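Local coordinates for protein L-lysine 6-oxidase (Marinomonas mediterranea, PDB 3WEU) that catalyses the oxidative deamination of L-lysine at its epsilon-amino group with a cysteine tryptophylquinone cofactor, releasing hydrogen peroxide that gives it antibacterial activity, at residues 135-140 against 166-171; 177-182 against 199-204; 316-321 against 375-380. All blocks are in the same frame, centred on the assembly; numbering follows the deposited sequence.

Contact 1 (135-140 against 166-171)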
loop_
_atom_site.group_PDB
_atom_site.type_symbol
_atom_site.label_atom_id
_atom_site.label_comp_id
_atom_site.label_asym_id
_atom_site.label_seq_id
_atom_site.Cartn_x
_atom_site.Cartn_y
_atom_site.Cartn_z
ATOM N N LEU A 135 -17.628 13.117 16.195
ATOM C CA LEU A 135 -16.313 13.241 15.571
ATOM C C LEU A 135 -15.462 14.348 16.233
ATOM O O LEU A 135 -14.223 14.323 16.117
ATOM C CB LEU A 135 -16.471 13.530 14.055
ATOM C CG LEU A 135 -16.982 12.343 13.217
ATOM C CD1 LEU A 135 -17.304 12.855 11.801
ATOM C CD2 LEU A 135 -15.934 11.229 13.201
ATOM N N ILE A 136 -16.140 15.283 16.904
ATOM C CA ILE A 136 -15.531 16.397 17.548
ATOM C C ILE A 136 -14.845 15.846 18.782
ATOM O O ILE A 136 -15.362 14.933 19.455
ATOM C CB ILE A 136 -16.576 17.421 18.027
ATOM C CG1 ILE A 136 -17.389 17.912 16.840
ATOM C CG2 ILE A 136 -15.976 18.616 18.777
ATOM C CD1 ILE A 136 -18.443 18.897 17.172
ATOM N N ILE A 137 -13.673 16.399 19.107
ATOM C CA ILE A 137 -13.079 16.128 20.391
ATOM C C ILE A 137 -13.468 17.266 21.286
ATOM O O ILE A 137 -13.001 18.414 21.111
ATOM C CB ILE A 137 -11.549 15.992 20.379
ATOM C CG1 ILE A 137 -11.081 14.946 19.388
ATOM C CG2 ILE A 137 -11.039 15.593 21.783
ATOM C CD1 ILE A 137 -9.564 14.732 19.357
ATOM N N ASP A 138 -14.339 16.958 22.264
ATOM C CA ASP A 138 -14.916 17.901 23.149
ATOM C C ASP A 138 -15.144 17.246 24.538
ATOM O O ASP A 138 -15.989 16.326 24.710
ATOM C CB ASP A 138 -16.240 18.376 22.571
ATOM C CG ASP A 138 -16.975 19.349 23.471
ATOM O OD1 ASP A 138 -16.405 19.871 24.460
ATOM O OD2 ASP A 138 -18.155 19.667 23.159
ATOM N N LEU A 139 -14.384 17.709 25.513
ATOM C CA LEU A 139 -14.354 17.111 26.840
ATOM C C LEU A 139 -14.984 18.053 27.797
ATOM O O LEU A 139 -14.936 17.848 28.996
ATOM C CB LEU A 139 -12.929 16.812 27.234
ATOM C CG LEU A 139 -12.135 15.924 26.280
ATOM C CD1 LEU A 139 -10.762 15.632 26.875
ATOM C CD2 LEU A 139 -12.823 14.607 25.904
ATOM N N GLY A 140 -15.636 19.082 27.255
ATOM C CA GLY A 140 -16.260 20.113 28.074
ATOM C C GLY A 140 -15.250 21.114 28.586
ATOM O O GLY A 140 -14.042 20.898 28.378
ATOM N N SER A 166 -17.220 14.045 23.578
ATOM C CA SER A 166 -16.871 13.086 22.494
ATOM C C SER A 166 -15.381 13.067 22.346
ATOM O O SER A 166 -14.708 14.073 22.649
ATOM C CB SER A 166 -17.515 13.488 21.158
ATOM O OG SER A 166 -17.562 14.910 21.025
ATOM N N TYR A 167 -14.872 11.938 21.866
ATOM C CA TYR A 167 -13.461 11.797 21.607
ATOM C C TYR A 167 -13.262 10.458 20.997
ATOM O O TYR A 167 -14.154 9.635 21.095
ATOM C CB TYR A 167 -12.629 11.931 22.878
ATOM C CG TYR A 167 -12.957 10.974 23.981
ATOM C CD1 TYR A 167 -12.317 9.742 24.073
ATOM C CD2 TYR A 167 -13.903 11.325 24.951
ATOM C CE1 TYR A 167 -12.607 8.875 25.113
ATOM C CE2 TYR A 167 -14.221 10.441 25.972
ATOM C CZ TYR A 167 -13.570 9.246 26.030
ATOM O OH TYR A 167 -13.877 8.407 27.098
ATOM N N PRO A 168 -12.099 10.233 20.389
ATOM C CA PRO A 168 -11.837 8.951 19.801
ATOM C C PRO A 168 -11.478 7.961 20.912
ATOM O O PRO A 168 -10.438 8.051 21.543
ATOM C CB PRO A 168 -10.642 9.202 18.887
ATOM C CG PRO A 168 -9.973 10.406 19.414
ATOM C CD PRO A 168 -11.073 11.234 20.034
ATOM N N SER A 169 -12.363 7.018 21.138
ATOM C CA SER A 169 -12.221 6.120 22.255
ATOM C C SER A 169 -11.589 4.842 21.815
ATOM O O SER A 169 -11.470 4.528 20.637
ATOM C CB SER A 169 -13.581 5.849 22.895
ATOM O OG SER A 169 -14.488 5.429 21.912
ATOM N N GLY A 170 -11.151 4.100 22.799
ATOM C CA GLY A 170 -10.419 2.893 22.510
ATOM C C GLY A 170 -9.058 3.110 21.866
ATOM O O GLY A 170 -8.535 4.223 21.782
ATOM N N GLU A 171 -8.507 2.007 21.403
ATOM C CA GLU A 171 -7.160 1.934 20.951
ATOM C C GLU A 171 -7.152 2.165 19.452
ATOM O O GLU A 171 -7.699 1.408 18.681
ATOM C CB GLU A 171 -6.590 0.569 21.333
ATOM C CG GLU A 171 -5.270 0.271 20.679
ATOM C CD GLU A 171 -4.473 -0.779 21.424
ATOM O OE1 GLU A 171 -5.019 -1.359 22.399
ATOM O OE2 GLU A 171 -3.311 -1.013 21.028
#
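Ser166 is gripped by the backbone of Ile136 to Asp138 through three hydrogen bonds. This is the tight part of the contact. Asp138 N donates to Ser166 O at 2.9 Å, nearly straight at 168°. Ser166 N returns a bond to Asp138 O at 2.8 Å. Together they form a single antiparallel bridge of the hydrogen-bonded kind. The third bond uses the side chain: Ser166 OG donates to Ile136 O at 2.7 Å, from above the carbonyl plane. A chi1 of 35° places OG between the serine's own N and carbonyl carbon, where it meets this oxygen. Ser166 O also receives a CA-H contact from Ile137 CA at 3.5 Å.

Beyond Ser166 the contact is apolar and looser. Leu139 reaches across with CD2, which meets Tyr167 CD2 at 3.6 Å, oblique to the ring. The Tyr167 residue is partly exposed. Ile137 splits its branches: CG2 faces Tyr167 CB at 4.1 Å, while CG1 meets Pro168 CD at 3.8 Å. Ser169 to Glu171 lie exposed and form the solvent side.

Asp138 turns its carboxylate to other partners. Its OD1 accepts from Gly140 N at 3.0 Å, an Asx turn, and also bonds to His88 NE2. Its OD2 bonds to Tyr162 OH.

The contact ties the loop between strands 150-154 and 174-175 to the start of strand 137-145. Ile137 bonds by its backbone to Asn91, at the end of strand 80-91. Pro168 lies against Tyr218 of strand 217-219.

Contact 2 (177-182 against 199-204)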
loop_
_atom_site.group_PDB
_atom_site.type_symbol
_atom_site.label_atom_id
_atom_site.label_comp_id
_atom_site.label_asym_id
_atom_site.label_seq_id
_atom_site.Cartn_x
_atom_site.Cartn_y
_atom_site.Cartn_z
ATOM N N LYS A 177 -1.997 5.729 20.200
ATOM C CA LYS A 177 -3.008 4.701 20.486
ATOM C C LYS A 177 -4.195 5.146 21.317
ATOM O O LYS A 177 -5.355 4.715 21.037
ATOM C CB LYS A 177 -2.334 3.510 21.175
ATOM C CG LYS A 177 -1.278 2.896 20.312
ATOM C CD LYS A 177 -1.018 1.429 20.604
ATOM C CE LYS A 177 -0.397 0.792 19.365
ATOM N NZ LYS A 177 0.862 0.072 19.708
ATOM N N HIS A 178 -3.914 5.960 22.335
ATOM C CA HIS A 178 -4.882 6.274 23.415
ATOM C C HIS A 178 -5.029 7.717 23.689
ATOM O O HIS A 178 -4.208 8.303 24.350
ATOM C CB HIS A 178 -4.504 5.573 24.725
ATOM C CG HIS A 178 -4.613 4.076 24.632
ATOM N ND1 HIS A 178 -3.510 3.244 24.541
ATOM C CD2 HIS A 178 -5.702 3.276 24.502
ATOM C CE1 HIS A 178 -3.915 1.996 24.394
ATOM N NE2 HIS A 178 -5.239 1.989 24.362
ATOM N N PHE A 179 -6.097 8.303 23.187
ATOM C CA PHE A 179 -6.365 9.714 23.465
ATOM C C PHE A 179 -6.825 9.901 24.909
ATOM O O PHE A 179 -7.695 9.193 25.376
ATOM C CB PHE A 179 -7.446 10.264 22.526
ATOM C CG PHE A 179 -7.811 11.642 22.856
ATOM C CD1 PHE A 179 -7.004 12.694 22.441
ATOM C CD2 PHE A 179 -8.861 11.918 23.707
ATOM C CE1 PHE A 179 -7.289 13.994 22.859
ATOM C CE2 PHE A 179 -9.141 13.182 24.124
ATOM C CZ PHE A 179 -8.365 14.242 23.696
ATOM N N GLU A 180 -6.314 10.908 25.590
ATOM C CA GLU A 180 -6.638 11.142 26.981
ATOM C C GLU A 180 -6.912 12.580 27.366
ATOM O O GLU A 180 -7.611 12.823 28.315
ATOM C CB GLU A 180 -5.484 10.642 27.859
ATOM C CG GLU A 180 -5.623 9.172 28.190
ATOM C CD GLU A 180 -4.445 8.658 29.019
ATOM O OE1 GLU A 180 -4.648 7.762 29.840
ATOM O OE2 GLU A 180 -3.322 9.156 28.847
ATOM N N SER A 181 -6.311 13.551 26.671
ATOM C CA SER A 181 -6.325 14.875 27.128
ATOM C C SER A 181 -6.181 15.900 25.970
ATOM O O SER A 181 -5.438 15.677 25.031
ATOM C CB SER A 181 -5.174 15.104 28.103
ATOM O OG SER A 181 -5.169 16.434 28.593
ATOM N N LEU A 182 -6.777 17.047 26.178
ATOM C CA LEU A 182 -6.578 18.233 25.334
ATOM C C LEU A 182 -5.608 19.279 25.920
ATOM O O LEU A 182 -5.249 20.257 25.283
ATOM C CB LEU A 182 -7.928 18.826 25.098
ATOM C CG LEU A 182 -8.622 18.573 23.718
ATOM C CD1 LEU A 182 -8.090 17.655 22.640
ATOM C CD2 LEU A 182 -10.075 18.977 23.760
ATOM N N TYR A 199 -0.490 17.386 23.701
ATOM C CA TYR A 199 0.703 16.659 23.874
ATOM C C TYR A 199 1.332 16.165 22.574
ATOM O O TYR A 199 2.406 15.554 22.627
ATOM C CB TYR A 199 0.429 15.489 24.795
ATOM C CG TYR A 199 0.052 15.888 26.178
ATOM C CD1 TYR A 199 -1.307 16.027 26.546
ATOM C CD2 TYR A 199 1.033 16.264 27.101
ATOM C CE1 TYR A 199 -1.649 16.426 27.839
ATOM C CE2 TYR A 199 0.699 16.692 28.380
ATOM C CZ TYR A 199 -0.631 16.772 28.750
ATOM O OH TYR A 199 -0.946 17.145 30.017
ATOM N N GLY A 200 0.701 16.475 21.448
ATOM C CA GLY A 200 1.123 16.027 20.149
ATOM C C GLY A 200 0.520 14.716 19.654
ATOM O O GLY A 200 0.970 14.148 18.637
ATOM N N PHE A 201 -0.497 14.227 20.378
ATOM C CA PHE A 201 -1.287 13.062 19.953
ATOM C C PHE A 201 -1.694 13.168 18.479
ATOM O O PHE A 201 -2.191 14.203 18.011
ATOM C CB PHE A 201 -2.582 12.965 20.801
ATOM C CG PHE A 201 -3.476 11.825 20.406
ATOM C CD1 PHE A 201 -4.376 11.930 19.375
ATOM C CD2 PHE A 201 -3.368 10.613 21.100
ATOM C CE1 PHE A 201 -5.160 10.801 19.002
ATOM C CE2 PHE A 201 -4.129 9.519 20.726
ATOM C CZ PHE A 201 -5.017 9.622 19.697
ATOM N N ALA A 202 -1.520 12.088 17.756
ATOM C CA ALA A 202 -1.998 12.030 16.344
ATOM C C ALA A 202 -2.080 10.542 16.001
ATOM O O ALA A 202 -1.062 9.831 15.919
ATOM C CB ALA A 202 -1.050 12.769 15.414
ATOM N N GLY A 203 -3.338 10.103 15.889
ATOM C CA GLY A 203 -3.673 8.694 15.624
ATOM C C GLY A 203 -4.993 8.548 14.895
ATOM O O GLY A 203 -5.832 9.487 14.821
ATOM N N GLY A 204 -5.188 7.344 14.372
ATOM C CA GLY A 204 -6.432 7.048 13.677
ATOM C C GLY A 204 -6.517 5.579 13.228
ATOM O O GLY A 204 -5.620 4.729 13.523
#
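Lys177 begins the contact with its backbone: its N lies 4.4 Å from Phe201 CE2, while its CB points away from the other segment. His178 follows in the same way. Its carbonyl carbon comes to 3.6 Å from Phe201 CE2, and its N lies at the edge of the Phe201 ring, in plane. Its CB too points away from the other segment.

Phe179 makes the largest contribution of its segment. Its N is 3.4 Å from Phe201 CE2. Its CB sits over one face of the Phe201 ring in a CH-pi contact, 4.1 Å from the centroid. CG is anti to the backbone N (chi1 175°), and the phenyl group presents its edge to the face of Phe201. The two rings form a T-shaped pair, with centroids 5.5 Å apart and planes at 87°. The N of Ser181 lies over one face of the Phe179 ring.

Ser181 closes the contact. Its OG lies in the plane of the Tyr199 ring, 3.6 Å from Tyr199 CE1. No hydrogen bond joins the two, but both hydroxyls bond to Glu152 OE2. The shared carboxylate oxygen probably helps keep them together. Asp220 OD2 bonds to the backbone N of both Tyr199 and Phe201, which probably steadies the turn between them.

The contact brings together the chain entering strand 181-187 and the turn entering strand 202-204. These strands belong to different sheets: 202-204 is the middle of three, between 174-175 and 217-219, and 181-187 is in the large mixed sheet. Phe179 also packs on Ile137 and Leu139 of strand 137-145.

Contact 3 (316-321 against 375-380); sequences QSMSGF and PLMPMN
Met377 is wedged between Met318 and Phe321. Its CG lies over one face of the Phe321 ring, 3.6 Å from the centroid and 18° off the normal. Its SD is oblique to that ring at 4.1 Å from the centroid, a Met-aromatic contact. Bends at chi2 (-75°) and chi3 (-68°) fold the chain back, and SD also meets Met318 CG at 3.4 Å. Met318 SD accepts a weak hydrogen bond from Met379 N at 3.5 Å.

Beside this group Ser317 rests on the proline ring, with OG 3.6 Å from Pro375 CG. One water links the segments: it lies 2.6 Å from Ser317 OG and donates to Pro375 O at 2.7 Å.

Further out, the 3-10 segment 316-321 is held by Ser319, whose N and OG both donate to Gln316 O, and by Phe321 N, which donates to Met318 O. Tyr342 bonds to Phe321 O and packs edge-to-face with its ring. Ile306 of helix 295-308 touches both Met318 and Met377. A cis peptide precedes Pro378.

The contact is largely sulfur and hydrocarbon. Its polar links across are one weak N-H to sulfur bond and one water bridge, so close apolar packing probably provides most of the cohesion.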
loop_
_atom_site.group_PDB
_atom_site.type_symbol
_atom_site.label_atom_id
_atom_site.label_comp_id
_atom_site.label_asym_id
_atom_site.label_seq_id
_atom_site.Cartn_x
_atom_site.Cartn_y
_atom_site.Cartn_z
ATOM N N GLN A 316 17.413 34.925 -1.530
ATOM C CA GLN A 316 18.404 35.960 -1.761
ATOM C C GLN A 316 17.835 37.101 -2.608
ATOM O O GLN A 316 18.234 38.238 -2.462
ATOM C CB GLN A 316 19.616 35.338 -2.457
ATOM C CG GLN A 316 20.398 34.372 -1.610
ATOM C CD GLN A 316 19.816 32.971 -1.495
ATOM O OE1 GLN A 316 18.739 32.619 -2.022
ATOM N NE2 GLN A 316 20.492 32.175 -0.686
ATOM N N SER A 317 16.877 36.808 -3.463
ATOM C CA SER A 317 16.249 37.883 -4.239
ATOM C C SER A 317 15.599 38.943 -3.401
ATOM O O SER A 317 15.402 40.047 -3.893
ATOM C CB SER A 317 15.245 37.299 -5.233
ATOM O OG SER A 317 14.011 36.961 -4.676
ATOM N N MET A 318 15.324 38.658 -2.122
ATOM C CA MET A 318 14.791 39.632 -1.181
ATOM C C MET A 318 15.834 40.513 -0.538
ATOM O O MET A 318 15.494 41.498 0.132
ATOM C CB MET A 318 13.947 38.970 -0.074
ATOM C CG MET A 318 12.746 38.225 -0.685
ATOM S SD MET A 318 11.281 38.107 0.324
ATOM C CE MET A 318 11.674 36.833 1.472
ATOM N N SER A 319 17.097 40.230 -0.848
ATOM C CA SER A 319 18.193 40.956 -0.189
ATOM C C SER A 319 18.194 42.421 -0.487
ATOM O O SER A 319 18.544 43.233 0.372
ATOM C CB SER A 319 19.540 40.276 -0.464
ATOM O OG SER A 319 19.797 40.451 -1.812
ATOM N N GLY A 320 17.818 42.814 -1.685
ATOM C CA GLY A 320 17.752 44.243 -2.010
ATOM C C GLY A 320 16.764 45.039 -1.181
ATOM O O GLY A 320 16.809 46.255 -1.222
ATOM N N PHE A 321 15.874 44.366 -0.462
ATOM C CA PHE A 321 14.880 45.011 0.303
ATOM C C PHE A 321 15.315 45.244 1.747
ATOM O O PHE A 321 14.539 45.844 2.523
ATOM C CB PHE A 321 13.544 44.306 0.158
ATOM C CG PHE A 321 13.091 44.282 -1.280
ATOM C CD1 PHE A 321 12.413 45.375 -1.802
ATOM C CD2 PHE A 321 13.480 43.278 -2.164
ATOM C CE1 PHE A 321 12.060 45.440 -3.166
ATOM C CE2 PHE A 321 13.166 43.343 -3.516
ATOM C CZ PHE A 321 12.440 44.422 -4.028
ATOM N N PRO A 375 12.115 38.803 -8.808
ATOM C CA PRO A 375 10.837 38.286 -8.211
ATOM C C PRO A 375 10.195 39.343 -7.360
ATOM O O PRO A 375 10.869 39.970 -6.512
ATOM C CB PRO A 375 11.286 37.079 -7.336
ATOM C CG PRO A 375 12.619 36.636 -7.989
ATOM C CD PRO A 375 13.275 37.958 -8.451
ATOM N N LEU A 376 8.894 39.526 -7.561
ATOM C CA LEU A 376 8.162 40.486 -6.808
ATOM C C LEU A 376 7.938 40.075 -5.359
ATOM O O LEU A 376 8.162 38.915 -5.013
ATOM C CB LEU A 376 6.867 40.810 -7.528
ATOM C CG LEU A 376 6.994 41.347 -8.955
ATOM C CD1 LEU A 376 5.611 41.513 -9.560
ATOM C CD2 LEU A 376 7.699 42.696 -8.991
ATOM N N MET A 377 7.604 41.071 -4.512
ATOM C CA MET A 377 7.745 40.956 -3.088
ATOM C C MET A 377 6.408 40.892 -2.360
ATOM O O MET A 377 5.435 41.543 -2.769
ATOM C CB MET A 377 8.529 42.159 -2.543
ATOM C CG MET A 377 10.012 42.041 -2.913
ATOM S SD MET A 377 10.841 40.808 -1.899
ATOM C CE MET A 377 10.790 41.603 -0.324
ATOM N N PRO A 378 6.378 40.181 -1.231
ATOM C CA PRO A 378 7.429 39.303 -0.740
ATOM C C PRO A 378 7.446 38.056 -1.669
ATOM O O PRO A 378 6.395 37.670 -2.212
ATOM C CB PRO A 378 6.966 38.953 0.668
ATOM C CG PRO A 378 5.555 39.334 0.732
ATOM C CD PRO A 378 5.201 40.201 -0.388
ATOM N N MET A 379 8.614 37.474 -1.849
ATOM C CA MET A 379 8.737 36.285 -2.703
ATOM C C MET A 379 8.473 34.984 -1.925
ATOM O O MET A 379 9.341 34.494 -1.158
ATOM C CB MET A 379 10.070 36.252 -3.374
ATOM C CG MET A 379 10.216 35.098 -4.387
ATOM S SD MET A 379 8.910 35.065 -5.650
ATOM C CE MET A 379 8.353 33.360 -5.351
ATOM N N ASN A 380 7.289 34.414 -2.173
ATOM C CA ASN A 380 6.712 33.319 -1.395
ATOM C C ASN A 380 5.431 32.927 -2.122
ATOM O O ASN A 380 4.868 33.697 -2.960
ATOM C CB ASN A 380 6.384 33.778 0.012
ATOM C CG ASN A 380 6.245 32.650 1.033
ATOM O OD1 ASN A 380 7.229 32.258 1.680
ATOM N ND2 ASN A 380 4.971 32.188 1.270
HETATM O O HOH W 1 12.629 39.182 -4.636
#

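In the fold
Along the chain the three contacts come in series: each closes before the next opens. Contacts 1 and 2 are neighbours, with centres 10 Å apart, and all four segments lie in the N-terminal domain family region. Both reach the large mixed beta-sheet. They touch directly, as Ile137 of contact 1 also packs on Leu182 of contact 2. They thus form one continuous packed region of this beta-rich part. Contact 3 lies on the other side of the chain's centre, 45 Å from contact 1 and 40 Å from contact 2 between centres. It joins loops flanking helix 336-344. Its second loop continues to Asn380, which bonds to Trp580 O, one residue before the cofactor residue Trp581, so it probably runs close to the cofactor.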